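Side-chain contacts in paenibacillus xanthan lyase (Paenibacillus, PDB 6F2P), which catalyses the eliminative cleavage of xanthan, probably removing the terminal mannose of its side chains: residues T657-W662 with T667-V672; N115-Y120 with W124-G129; V807-D812 with D894-V899. All coordinates share one frame; numbering follows the deposited sequence.

Contact 1: residues T657-W662 with T667-V672; sequences TGINFW and TTVGLV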
ATOM      1  N   THR A 657      -8.503  10.008 -15.383  1.00 13.91           N
ATOM      2  CA  THR A 657      -8.867  10.789 -14.209  1.00 13.84           C
ATOM      3  C   THR A 657      -8.410  10.058 -12.959  1.00 14.08           C
ATOM      4  O   THR A 657      -8.560   8.846 -12.857  1.00 14.21           O
ATOM      5  CB  THR A 657     -10.392  11.007 -14.123  1.00 18.42           C
ATOM      6  OG1 THR A 657     -10.897  11.471 -15.388  1.00 21.34           O
ATOM      7  CG2 THR A 657     -10.727  12.006 -13.041  1.00 12.90           C
ATOM      8  N   GLY A 658      -7.830  10.794 -12.017  1.00 15.97           N
ATOM      9  CA  GLY A 658      -7.467  10.232 -10.729  1.00 10.00           C
ATOM     10  C   GLY A 658      -8.251  10.930  -9.632  1.00 13.43           C
ATOM     11  O   GLY A 658      -8.421  12.156  -9.662  1.00 12.73           O
ATOM     12  N   ILE A 659      -8.747  10.160  -8.666  1.00 12.45           N
ATOM     13  CA  ILE A 659      -9.500  10.731  -7.555  1.00 10.27           C
ATOM     14  C   ILE A 659      -9.147  10.094  -6.217  1.00 13.47           C
ATOM     15  O   ILE A 659      -9.132   8.873  -6.099  1.00 15.61           O
ATOM     16  CB  ILE A 659     -11.004  10.514  -7.728  1.00 13.17           C
ATOM     17  CG1 ILE A 659     -11.470  10.939  -9.126  1.00 10.81           C
ATOM     18  CG2 ILE A 659     -11.764  11.241  -6.620  1.00 11.43           C
ATOM     19  CD1 ILE A 659     -12.934  10.642  -9.399  1.00 10.70           C
ATOM     20  N   ASN A 660      -8.878  10.921  -5.208  1.00 15.30           N
ATOM     21  CA  ASN A 660      -8.777  10.434  -3.840  1.00  9.77           C
ATOM     22  C   ASN A 660     -10.002  10.849  -3.014  1.00 14.15           C
ATOM     23  O   ASN A 660     -10.330  12.032  -2.928  1.00 13.89           O
ATOM     24  CB  ASN A 660      -7.492  10.927  -3.175  1.00 11.56           C
ATOM     25  CG  ASN A 660      -6.232  10.298  -3.771  1.00 13.19           C
ATOM     26  OD1 ASN A 660      -6.263   9.178  -4.287  1.00 10.82           O
ATOM     27  ND2 ASN A 660      -5.110  11.021  -3.689  1.00 10.02           N
ATOM     28  N   PHE A 661     -10.676   9.863  -2.424  1.00 12.51           N
ATOM     29  CA  PHE A 661     -11.820  10.093  -1.547  1.00 14.36           C
ATOM     30  C   PHE A 661     -11.407   9.967  -0.078  1.00 17.20           C
ATOM     31  O   PHE A 661     -10.923   8.912   0.350  1.00 15.94           O
ATOM     32  CB  PHE A 661     -12.914   9.067  -1.832  1.00 15.97           C
ATOM     33  CG  PHE A 661     -13.608   9.253  -3.151  1.00 15.50           C
ATOM     34  CD1 PHE A 661     -14.660  10.146  -3.275  1.00 19.41           C
ATOM     35  CD2 PHE A 661     -13.232   8.515  -4.260  1.00 15.27           C
ATOM     36  CE1 PHE A 661     -15.319  10.315  -4.490  1.00 12.89           C
ATOM     37  CE2 PHE A 661     -13.884   8.675  -5.472  1.00 13.05           C
ATOM     38  CZ  PHE A 661     -14.930   9.574  -5.584  1.00 13.32           C
ATOM     39  N   TRP A 662     -11.626  11.027   0.695  1.00 17.78           N
ATOM     40  CA  TRP A 662     -11.111  11.109   2.066  1.00 15.88           C
ATOM     41  C   TRP A 662     -12.067  10.658   3.173  1.00 20.17           C
ATOM     42  O   TRP A 662     -11.638  10.430   4.306  1.00 21.94           O
ATOM     43  CB  TRP A 662     -10.630  12.532   2.360  1.00 14.76           C
ATOM     44  CG  TRP A 662      -9.436  12.915   1.552  1.00 15.84           C
ATOM     45  CD1 TRP A 662      -9.390  13.823   0.538  1.00 14.69           C
ATOM     46  CD2 TRP A 662      -8.111  12.385   1.678  1.00 14.07           C
ATOM     47  NE1 TRP A 662      -8.117  13.897   0.026  1.00 13.12           N
ATOM     48  CE2 TRP A 662      -7.313  13.025   0.711  1.00 15.21           C
ATOM     49  CE3 TRP A 662      -7.520  11.439   2.522  1.00 13.86           C
ATOM     50  CZ2 TRP A 662      -5.955  12.746   0.561  1.00 13.31           C
ATOM     51  CZ3 TRP A 662      -6.173  11.165   2.373  1.00 11.80           C
ATOM     52  CH2 TRP A 662      -5.407  11.813   1.397  1.00 10.84           C
ATOM     53  N   THR A 667     -19.859  10.273  -1.608  1.00 16.84           N
ATOM     54  CA  THR A 667     -19.164  11.459  -2.101  1.00 18.09           C
ATOM     55  C   THR A 667     -19.059  11.427  -3.624  1.00 20.56           C
ATOM     56  O   THR A 667     -18.694  10.400  -4.201  1.00 17.84           O
ATOM     57  CB  THR A 667     -17.747  11.563  -1.496  1.00 15.46           C
ATOM     58  OG1 THR A 667     -17.840  11.625  -0.068  1.00 16.62           O
ATOM     59  CG2 THR A 667     -17.046  12.803  -1.986  1.00 14.87           C
ATOM     60  N   THR A 668     -19.377  12.549  -4.274  1.00 17.57           N
ATOM     61  CA  THR A 668     -19.403  12.594  -5.733  1.00 13.96           C
ATOM     62  C   THR A 668     -18.477  13.672  -6.289  1.00 15.21           C
ATOM     63  O   THR A 668     -18.578  14.834  -5.912  1.00 20.23           O
ATOM     64  CB  THR A 668     -20.845  12.848  -6.273  1.00 18.69           C
ATOM     65  OG1 THR A 668     -21.752  11.845  -5.779  1.00 15.47           O
ATOM     66  CG2 THR A 668     -20.868  12.855  -7.795  1.00 13.05           C
ATOM     67  N   VAL A 669     -17.580  13.281  -7.189  1.00 13.53           N
ATOM     68  CA  VAL A 669     -16.769  14.237  -7.942  1.00 14.70           C
ATOM     69  C   VAL A 669     -16.556  13.713  -9.363  1.00 17.88           C
ATOM     70  O   VAL A 669     -16.322  12.520  -9.565  1.00 20.88           O
ATOM     71  CB  VAL A 669     -15.405  14.521  -7.262  1.00 18.55           C
ATOM     72  CG1 VAL A 669     -14.573  13.262  -7.172  1.00 13.20           C
ATOM     73  CG2 VAL A 669     -14.635  15.613  -8.017  1.00 16.16           C
ATOM     74  N   GLY A 670     -16.645  14.600 -10.351  1.00 13.63           N
ATOM     75  CA  GLY A 670     -16.591  14.168 -11.732  1.00 16.60           C
ATOM     76  C   GLY A 670     -17.774  13.248 -11.998  1.00 17.50           C
ATOM     77  O   GLY A 670     -18.908  13.576 -11.659  1.00 18.09           O
ATOM     78  N   LEU A 671     -17.509  12.092 -12.598  1.00 19.18           N
ATOM     79  CA  LEU A 671     -18.549  11.104 -12.867  1.00 19.50           C
ATOM     80  C   LEU A 671     -18.658  10.090 -11.740  1.00 19.83           C
ATOM     81  O   LEU A 671     -19.554   9.253 -11.737  1.00 20.19           O
ATOM     82  CB  LEU A 671     -18.251  10.362 -14.174  1.00 17.08           C
ATOM     83  CG  LEU A 671     -18.033  11.254 -15.402  1.00 18.45           C
ATOM     84  CD1 LEU A 671     -17.801  10.424 -16.635  1.00 15.76           C
ATOM     85  CD2 LEU A 671     -19.204  12.210 -15.610  1.00 12.47           C
ATOM     86  N   VAL A 672     -17.745  10.169 -10.779  1.00 21.10           N
ATOM     87  CA  VAL A 672     -17.564   9.077  -9.837  1.00 15.04           C
ATOM     88  C   VAL A 672     -18.133   9.362  -8.453  1.00 17.86           C
ATOM     89  O   VAL A 672     -17.948  10.443  -7.885  1.00 18.26           O
ATOM     90  CB  VAL A 672     -16.075   8.691  -9.713  1.00 13.63           C
ATOM     91  CG1 VAL A 672     -15.916   7.438  -8.861  1.00 13.36           C
ATOM     92  CG2 VAL A 672     -15.466   8.479 -11.087  1.00 11.96           C
TER
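With CG of Phe661 and CG1 of Ile659 both set beside the backbone N, anti to the carbonyl carbon (chi1 -70° and -50°), the two side chains extend toward Val669 and Val672. Ile659 then runs extended (chi2 175°), so CD1 reaches Val672 CB at 3.7 Å, while its branch methyl CG2 meets Val669 CG1 at 3.5 Å and also lies over one face of the Phe661 ring. The far end of the Phe661 ring, CZ, lies 4.0 Å from both Val672 CG1 and Val669 CG1. The Thr667 methyl CG2 lies in the ring plane, 3.8 Å from Phe661 CD1; the hydroxyl of that threonine bonds instead to the carbonyl of Glu665. With an alanine here in place of the Phe661 ring, a gap would probably open between the two sheets, and the Thr667 methyl and Val672 CG1 would lose their aromatic partner. Val669 and Val672 are held side by side by a type II' turn with Gly670 at its positive-phi corner, closed by Val672 N to Val669 O at 3.0 Å. This is the face-to-face packing of a beta sandwich, in the family 8 C-terminal domain: strand 656-661, hydrogen-bonded between 646-651 and 678-684, belongs to one sheet, and strand 667-669 forms the margin of the other; the axes of 657-661 and 667-669 approach to 9.1 Å and run nearly antiparallel.

Contact 2: residues N115-Y120 with W124-G129; sequences NGCSQY and WHWQIG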
ATOM      1  N   ASN A 115      39.143 -21.969  19.081  1.00 15.84           N
ATOM      2  CA  ASN A 115      38.155 -22.815  19.721  1.00 21.87           C
ATOM      3  C   ASN A 115      38.288 -22.792  21.244  1.00 23.63           C
ATOM      4  O   ASN A 115      39.229 -23.352  21.803  1.00 28.55           O
ATOM      5  CB  ASN A 115      38.268 -24.245  19.191  1.00 21.01           C
ATOM      6  CG  ASN A 115      37.313 -25.193  19.872  1.00 29.22           C
ATOM      7  OD1 ASN A 115      36.304 -24.776  20.458  1.00 28.33           O
ATOM      8  ND2 ASN A 115      37.620 -26.487  19.797  1.00 27.46           N
ATOM      9  N   GLY A 116      37.343 -22.127  21.903  1.00 23.52           N
ATOM     10  CA  GLY A 116      37.309 -22.066  23.352  1.00 21.35           C
ATOM     11  C   GLY A 116      37.599 -20.678  23.892  1.00 27.11           C
ATOM     12  O   GLY A 116      37.540 -20.443  25.104  1.00 25.82           O
ATOM     13  N   CYS A 117      37.914 -19.754  22.989  1.00 24.56           N
ATOM     14  CA  CYS A 117      38.296 -18.400  23.375  1.00 20.04           C
ATOM     15  C   CYS A 117      37.175 -17.645  24.080  1.00 24.65           C
ATOM     16  O   CYS A 117      36.005 -18.006  23.988  1.00 26.78           O
ATOM     17  CB  CYS A 117      38.718 -17.614  22.143  1.00 20.13           C
ATOM     18  SG  CYS A 117      37.347 -17.300  21.025  1.00 23.19           S
ATOM     19  N   SER A 118      37.545 -16.579  24.775  1.00 34.06           N
ATOM     20  CA  SER A 118      36.565 -15.733  25.432  1.00 29.91           C
ATOM     21  C   SER A 118      35.981 -14.760  24.420  1.00 26.04           C
ATOM     22  O   SER A 118      36.721 -14.082  23.717  1.00 32.18           O
ATOM     23  CB  SER A 118      37.208 -14.974  26.590  1.00 21.55           C
ATOM     24  OG  SER A 118      36.325 -13.992  27.099  1.00 35.29           O
ATOM     25  N   GLN A 119      34.657 -14.693  24.344  1.00 21.84           N
ATOM     26  CA  GLN A 119      34.011 -13.805  23.387  1.00 26.02           C
ATOM     27  C   GLN A 119      33.498 -12.565  24.085  1.00 26.95           C
ATOM     28  O   GLN A 119      32.300 -12.398  24.284  1.00 29.95           O
ATOM     29  CB  GLN A 119      32.876 -14.528  22.671  1.00 25.94           C
ATOM     30  CG  GLN A 119      33.330 -15.797  21.976  1.00 25.15           C
ATOM     31  CD  GLN A 119      32.175 -16.646  21.515  1.00 25.37           C
ATOM     32  OE1 GLN A 119      31.285 -16.170  20.807  1.00 24.97           O
ATOM     33  NE2 GLN A 119      32.174 -17.917  21.922  1.00 23.97           N
ATOM     34  N   TYR A 120      34.430 -11.703  24.465  1.00 31.18           N
ATOM     35  CA  TYR A 120      34.112 -10.533  25.263  1.00 26.22           C
ATOM     36  C   TYR A 120      33.424  -9.476  24.428  1.00 19.80           C
ATOM     37  O   TYR A 120      33.579  -9.434  23.206  1.00 25.62           O
ATOM     38  CB  TYR A 120      35.383  -9.967  25.912  1.00 20.51           C
ATOM     39  CG  TYR A 120      36.537  -9.784  24.958  1.00 18.00           C
ATOM     40  CD1 TYR A 120      36.662  -8.621  24.202  1.00 20.13           C
ATOM     41  CD2 TYR A 120      37.502 -10.771  24.809  1.00 18.48           C
ATOM     42  CE1 TYR A 120      37.718  -8.447  23.326  1.00 20.52           C
ATOM     43  CE2 TYR A 120      38.565 -10.608  23.935  1.00 18.12           C
ATOM     44  CZ  TYR A 120      38.667  -9.446  23.195  1.00 21.28           C
ATOM     45  OH  TYR A 120      39.722  -9.280  22.325  1.00 19.28           O
ATOM     46  N   TRP A 124      28.808  -9.882  17.549  1.00 20.22           N
ATOM     47  CA  TRP A 124      28.816  -9.885  16.099  1.00 18.08           C
ATOM     48  C   TRP A 124      30.203 -10.159  15.513  1.00 18.28           C
ATOM     49  O   TRP A 124      30.340 -10.866  14.511  1.00 16.36           O
ATOM     50  CB  TRP A 124      28.257  -8.560  15.580  1.00 16.53           C
ATOM     51  CG  TRP A 124      28.015  -8.574  14.127  1.00 16.70           C
ATOM     52  CD1 TRP A 124      26.873  -8.962  13.494  1.00 17.47           C
ATOM     53  CD2 TRP A 124      28.942  -8.211  13.103  1.00 15.58           C
ATOM     54  NE1 TRP A 124      27.029  -8.858  12.136  1.00 17.99           N
ATOM     55  CE2 TRP A 124      28.291  -8.397  11.868  1.00 16.32           C
ATOM     56  CE3 TRP A 124      30.258  -7.743  13.109  1.00 17.56           C
ATOM     57  CZ2 TRP A 124      28.908  -8.129  10.651  1.00 14.82           C
ATOM     58  CZ3 TRP A 124      30.873  -7.477  11.893  1.00 19.85           C
ATOM     59  CH2 TRP A 124      30.195  -7.673  10.681  1.00 16.44           C
ATOM     60  N   HIS A 125      31.233  -9.608  16.142  1.00 18.52           N
ATOM     61  CA  HIS A 125      32.589  -9.764  15.620  1.00 19.11           C
ATOM     62  C   HIS A 125      33.126 -11.190  15.798  1.00 18.48           C
ATOM     63  O   HIS A 125      33.933 -11.666  14.994  1.00 13.84           O
ATOM     64  CB  HIS A 125      33.524  -8.726  16.232  1.00 16.13           C
ATOM     65  CG  HIS A 125      33.111  -7.316  15.944  1.00 16.53           C
ATOM     66  ND1 HIS A 125      33.191  -6.763  14.685  1.00 13.59           N
ATOM     67  CD2 HIS A 125      32.591  -6.357  16.744  1.00 18.89           C
ATOM     68  CE1 HIS A 125      32.747  -5.519  14.723  1.00 14.43           C
ATOM     69  NE2 HIS A 125      32.373  -5.249  15.961  1.00 18.90           N
ATOM     70  N   TRP A 126      32.642 -11.881  16.825  1.00 15.78           N
ATOM     71  CA  TRP A 126      33.048 -13.258  17.065  1.00 15.57           C
ATOM     72  C   TRP A 126      32.349 -14.223  16.114  1.00 19.71           C
ATOM     73  O   TRP A 126      32.970 -15.136  15.568  1.00 19.74           O
ATOM     74  CB  TRP A 126      32.783 -13.644  18.524  1.00 20.28           C
ATOM     75  CG  TRP A 126      33.559 -12.786  19.486  1.00 22.39           C
ATOM     76  CD1 TRP A 126      33.091 -11.724  20.204  1.00 21.33           C
ATOM     77  CD2 TRP A 126      34.954 -12.899  19.803  1.00 22.88           C
ATOM     78  NE1 TRP A 126      34.101 -11.179  20.957  1.00 24.21           N
ATOM     79  CE2 TRP A 126      35.256 -11.880  20.727  1.00 25.87           C
ATOM     80  CE3 TRP A 126      35.975 -13.769  19.401  1.00 23.90           C
ATOM     81  CZ2 TRP A 126      36.533 -11.709  21.257  1.00 20.92           C
ATOM     82  CZ3 TRP A 126      37.247 -13.595  19.932  1.00 21.24           C
ATOM     83  CH2 TRP A 126      37.511 -12.573  20.844  1.00 19.03           C
ATOM     84  N   GLN A 127      31.061 -14.002  15.889  1.00 18.58           N
ATOM     85  CA  GLN A 127      30.252 -14.988  15.184  1.00 17.66           C
ATOM     86  C   GLN A 127      30.105 -14.732  13.684  1.00 18.42           C
ATOM     87  O   GLN A 127      29.759 -15.636  12.927  1.00 16.92           O
ATOM     88  CB  GLN A 127      28.881 -15.099  15.849  1.00 17.40           C
ATOM     89  CG  GLN A 127      28.958 -15.354  17.347  1.00 17.22           C
ATOM     90  CD  GLN A 127      27.607 -15.626  17.973  1.00 19.21           C
ATOM     91  OE1 GLN A 127      27.413 -15.399  19.158  1.00 21.77           O
ATOM     92  NE2 GLN A 127      26.666 -16.121  17.175  1.00 18.77           N
ATOM     93  N   ILE A 128      30.373 -13.509  13.249  1.00 14.02           N
ATOM     94  CA  ILE A 128      30.139 -13.163  11.857  1.00 12.24           C
ATOM     95  C   ILE A 128      31.307 -12.421  11.216  1.00 18.48           C
ATOM     96  O   ILE A 128      31.894 -12.910  10.256  1.00 18.03           O
ATOM     97  CB  ILE A 128      28.848 -12.339  11.704  1.00 18.06           C
ATOM     98  CG1 ILE A 128      27.634 -13.203  12.081  1.00 19.33           C
ATOM     99  CG2 ILE A 128      28.733 -11.785  10.290  1.00 18.30           C
ATOM    100  CD1 ILE A 128      26.331 -12.463  12.104  1.00 24.48           C
ATOM    101  N   GLY A 129      31.648 -11.250  11.756  1.00 20.05           N
ATOM    102  CA  GLY A 129      32.673 -10.398  11.169  1.00 16.93           C
ATOM    103  C   GLY A 129      34.021 -11.079  11.043  1.00 17.97           C
ATOM    104  O   GLY A 129      34.662 -11.048   9.986  1.00 14.69           O
TER
HETATM  105  O   HOH W   1      29.886 -14.025  20.527  1.00 19.08           O
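Trp126 is met by the loop on a face and at an edge at once: the Ser118 carbonyl oxygen lies over one face of its indole, while the Tyr120 carbonyl takes the ring N-H. That bond, Trp126 NE1 to Tyr120 O, measures 2.9 Å with an angle of 158° at the hydrogen, the oxygen close to the ring plane. Beyond CE2 from that N-H, CZ2 of Trp126 points into the face of the Tyr120 ring, 3.5 Å from CE2, in a T-shaped pair with planes at 80°. Tyr120 CG sits between its backbone N and carbonyl carbon (chi1 49°), which turns the ring face to the indole edge. On the Ser118 side of the indole, Gln119 lays CB above the five-membered ring, 3.7 Å from its centroid, a CH-pi contact. Cys117 SG comes in obliquely, 3.9 Å from Trp126 CZ3. The connection leads from helix 95-111 into helix 123-141 of the family's N-terminal alpha-helical domain, and that second helix widens here into a pi-type turn in which Ile128 N and Gly129 N both bond to Trp124 O. A water bridges the two glutamines, donating to Gln119 OE1 at 2.6 Å and to Gln127 OE1 at 3.1 Å.

Contact 3: residues V807-D812 with D894-V899; sequences VEFSLD and DNFSLV. With CA (calcium ion), chain C.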
ATOM      1  N   VAL A 807     -17.879  -8.055  19.667  1.00 26.36           N
ATOM      2  CA  VAL A 807     -17.376  -8.475  18.365  1.00 24.74           C
ATOM      3  C   VAL A 807     -18.177  -7.701  17.328  1.00 27.02           C
ATOM      4  O   VAL A 807     -19.407  -7.664  17.384  1.00 27.53           O
ATOM      5  CB  VAL A 807     -17.554  -9.984  18.121  1.00 21.39           C
ATOM      6  CG1 VAL A 807     -16.931 -10.385  16.786  1.00 21.56           C
ATOM      7  CG2 VAL A 807     -16.963 -10.791  19.266  1.00 20.01           C
ATOM      8  N   GLU A 808     -17.479  -7.053  16.404  1.00 22.70           N
ATOM      9  CA  GLU A 808     -18.128  -6.192  15.434  1.00 23.34           C
ATOM     10  C   GLU A 808     -17.930  -6.776  14.036  1.00 23.55           C
ATOM     11  O   GLU A 808     -16.794  -7.008  13.606  1.00 25.99           O
ATOM     12  CB  GLU A 808     -17.559  -4.772  15.537  1.00 24.81           C
ATOM     13  CG  GLU A 808     -18.189  -3.755  14.598  1.00 27.30           C
ATOM     14  CD  GLU A 808     -17.697  -2.341  14.857  1.00 26.51           C
ATOM     15  OE1 GLU A 808     -18.442  -1.563  15.496  1.00 30.70           O
ATOM     16  OE2 GLU A 808     -16.571  -2.008  14.425  1.00 22.05           O
ATOM     17  N   PHE A 809     -19.036  -7.036  13.345  1.00 19.26           N
ATOM     18  CA  PHE A 809     -18.987  -7.653  12.025  1.00 18.09           C
ATOM     19  C   PHE A 809     -19.275  -6.635  10.927  1.00 19.93           C
ATOM     20  O   PHE A 809     -19.845  -5.576  11.184  1.00 20.58           O
ATOM     21  CB  PHE A 809     -20.015  -8.777  11.916  1.00 15.85           C
ATOM     22  CG  PHE A 809     -19.897  -9.830  12.974  1.00 17.85           C
ATOM     23  CD1 PHE A 809     -19.086 -10.940  12.775  1.00 22.87           C
ATOM     24  CD2 PHE A 809     -20.628  -9.736  14.151  1.00 18.14           C
ATOM     25  CE1 PHE A 809     -18.983 -11.932  13.743  1.00 18.34           C
ATOM     26  CE2 PHE A 809     -20.542 -10.725  15.117  1.00 19.88           C
ATOM     27  CZ  PHE A 809     -19.717 -11.827  14.911  1.00 19.33           C
ATOM     28  N   SER A 810     -18.897  -6.968   9.698  1.00 16.76           N
ATOM     29  CA  SER A 810     -19.269  -6.146   8.559  1.00 20.59           C
ATOM     30  C   SER A 810     -20.191  -6.926   7.632  1.00 21.72           C
ATOM     31  O   SER A 810     -19.827  -7.983   7.123  1.00 20.56           O
ATOM     32  CB  SER A 810     -18.040  -5.662   7.794  1.00 22.88           C
ATOM     33  OG  SER A 810     -18.432  -4.812   6.731  1.00 21.71           O
ATOM     34  N   LEU A 811     -21.391  -6.393   7.428  1.00 23.40           N
ATOM     35  CA  LEU A 811     -22.397  -7.029   6.591  1.00 19.52           C
ATOM     36  C   LEU A 811     -22.674  -6.162   5.372  1.00 21.89           C
ATOM     37  O   LEU A 811     -22.782  -4.936   5.480  1.00 22.66           O
ATOM     38  CB  LEU A 811     -23.697  -7.232   7.374  1.00 23.63           C
ATOM     39  CG  LEU A 811     -23.803  -8.335   8.437  1.00 25.47           C
ATOM     40  CD1 LEU A 811     -22.792  -8.153   9.576  1.00 18.54           C
ATOM     41  CD2 LEU A 811     -25.232  -8.391   8.983  1.00 16.00           C
ATOM     42  N   ASP A 812     -22.784  -6.797   4.212  1.00 18.70           N
ATOM     43  CA  ASP A 812     -23.148  -6.085   2.995  1.00 23.72           C
ATOM     44  C   ASP A 812     -24.675  -6.014   2.857  1.00 25.82           C
ATOM     45  O   ASP A 812     -25.319  -7.000   2.494  1.00 24.23           O
ATOM     46  CB  ASP A 812     -22.537  -6.776   1.775  1.00 21.84           C
ATOM     47  CG  ASP A 812     -22.677  -5.955   0.507  1.00 22.64           C
ATOM     48  OD1 ASP A 812     -23.347  -4.895   0.548  1.00 23.24           O
ATOM     49  OD2 ASP A 812     -22.122  -6.376  -0.534  1.00 16.91           O
ATOM     50  N   ASP A 894     -25.213 -18.031  15.331  1.00 21.44           N
ATOM     51  CA  ASP A 894     -25.348 -18.798  14.095  1.00 26.12           C
ATOM     52  C   ASP A 894     -25.380 -17.875  12.884  1.00 28.12           C
ATOM     53  O   ASP A 894     -24.589 -18.043  11.956  1.00 28.10           O
ATOM     54  CB  ASP A 894     -26.592 -19.703  14.127  1.00 25.27           C
ATOM     55  CG  ASP A 894     -26.668 -20.659  12.928  1.00 31.83           C
ATOM     56  OD1 ASP A 894     -25.708 -20.693  12.121  1.00 28.73           O
ATOM     57  OD2 ASP A 894     -27.679 -21.388  12.796  1.00 21.63           O
ATOM     58  N   ASN A 895     -26.293 -16.905  12.894  1.00 27.19           N
ATOM     59  CA  ASN A 895     -26.403 -15.970  11.776  1.00 26.87           C
ATOM     60  C   ASN A 895     -27.196 -14.704  12.092  1.00 24.43           C
ATOM     61  O   ASN A 895     -27.693 -14.529  13.202  1.00 20.04           O
ATOM     62  CB  ASN A 895     -26.973 -16.664  10.529  1.00 22.87           C
ATOM     63  CG  ASN A 895     -28.405 -17.152  10.716  1.00 28.29           C
ATOM     64  OD1 ASN A 895     -29.179 -16.588  11.487  1.00 28.18           O
ATOM     65  ND2 ASN A 895     -28.763 -18.205   9.989  1.00 29.96           N
ATOM     66  N   PHE A 896     -27.288 -13.824  11.101  1.00 23.05           N
ATOM     67  CA  PHE A 896     -28.200 -12.694  11.142  1.00 20.40           C
ATOM     68  C   PHE A 896     -29.170 -12.840   9.977  1.00 27.80           C
ATOM     69  O   PHE A 896     -28.839 -13.440   8.954  1.00 26.95           O
ATOM     70  CB  PHE A 896     -27.452 -11.369  10.985  1.00 18.75           C
ATOM     71  CG  PHE A 896     -26.593 -10.996  12.161  1.00 23.35           C
ATOM     72  CD1 PHE A 896     -27.165 -10.504  13.322  1.00 20.51           C
ATOM     73  CD2 PHE A 896     -25.211 -11.103  12.090  1.00 22.48           C
ATOM     74  CE1 PHE A 896     -26.384 -10.148  14.399  1.00 22.94           C
ATOM     75  CE2 PHE A 896     -24.417 -10.742  13.169  1.00 28.54           C
ATOM     76  CZ  PHE A 896     -25.008 -10.266  14.328  1.00 25.91           C
ATOM     77  N   SER A 897     -30.369 -12.299  10.142  1.00 26.09           N
ATOM     78  CA  SER A 897     -31.295 -12.131   9.038  1.00 26.73           C
ATOM     79  C   SER A 897     -31.801 -10.702   9.084  1.00 21.19           C
ATOM     80  O   SER A 897     -32.020 -10.163  10.160  1.00 22.24           O
ATOM     81  CB  SER A 897     -32.476 -13.093   9.166  1.00 28.07           C
ATOM     82  OG  SER A 897     -32.072 -14.436   8.987  1.00 34.30           O
ATOM     83  N   LEU A 898     -31.968 -10.082   7.924  1.00 23.42           N
ATOM     84  CA  LEU A 898     -32.648  -8.794   7.854  1.00 27.32           C
ATOM     85  C   LEU A 898     -33.982  -9.015   7.161  1.00 27.61           C
ATOM     86  O   LEU A 898     -34.023  -9.415   5.999  1.00 30.66           O
ATOM     87  CB  LEU A 898     -31.831  -7.766   7.074  1.00 25.44           C
ATOM     88  CG  LEU A 898     -30.349  -7.642   7.409  1.00 24.75           C
ATOM     89  CD1 LEU A 898     -29.748  -6.486   6.630  1.00 27.98           C
ATOM     90  CD2 LEU A 898     -30.134  -7.472   8.894  1.00 23.85           C
ATOM     91  N   VAL A 899     -35.063  -8.763   7.888  1.00 23.82           N
ATOM     92  CA  VAL A 899     -36.414  -8.988   7.397  1.00 29.75           C
ATOM     93  C   VAL A 899     -37.074  -7.647   7.104  1.00 26.98           C
ATOM     94  O   VAL A 899     -36.885  -6.694   7.854  1.00 26.59           O
ATOM     95  CB  VAL A 899     -37.246  -9.718   8.460  1.00 32.84           C
ATOM     96  CG1 VAL A 899     -38.630 -10.049   7.925  1.00 32.49           C
ATOM     97  CG2 VAL A 899     -36.517 -10.973   8.918  1.00 32.67           C
TER
HETATM   98 CA    CA C1102     -24.018 -20.468  10.632  1.00 24.30          CA
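Asp894 holds the calcium ion twice, through its carboxylate OD1 at 2.3 Å and its own backbone O at 2.8 Å. The two can chelate together because CG is turned anti to the backbone N and beside the carbonyl carbon (chi1 -172°), which brings the carboxylate round to the carbonyl. The backbone oxygens of Ser791 and Lys794 and the carboxylates of Glu769 and Glu771 also bind this ion. OD2 of Asp894 is spoken for too, in a salt bridge to Arg824, so that the calcium and the guanidinium share one carboxylate and probably fix its rotation. Asp894 and Asn895 together face the single residue Arg824 on neighbouring strand 817-826, a classic beta bulge.

Two residues further along the strand, Phe896 points into the interior of a beta sandwich whose calcium site and layered strands are reminiscent of carbohydrate-binding modules. Here strand 891-900 belongs to one sheet and strand 806-813 to the other, and the contact between them is purely apolar. Phe809 crosses Phe896 at about a right angle: its CD2 lies near the plane of the Phe896 ring, at the rim, 4.0 Å from CE2. Leu811, two residues on from Phe809, brings its methyl CD2 in obliquely, 4.1 Å from CD2 of Phe896 and well out of the ring plane near which Phe809 CD2 lies. Around them Leu796 and Phe798 pack on Phe809, Phe875 on Leu811, and Leu877 on Phe896.

How the contacts relate
From the N terminus, contact 2 comes first and closes a short loop where helix 95-111 turns into helix 123-141 in the alpha-helical domain. Contact 1 follows some 500 residues later, tying the two sheets of the family 8 C-terminal sandwich across a four-residue connection. Contact 3 closes the longest loop: residues 807-812 and 894-899 are joined across 81 residues, largely strand, in a further calcium-bearing sandwich. The three stand in series, with none enclosing or crossing another. Contact 2 lies about 60 Å, centre to centre, from each of the others, while contacts 1 and 3, about 30 Å apart between centres, do not touch.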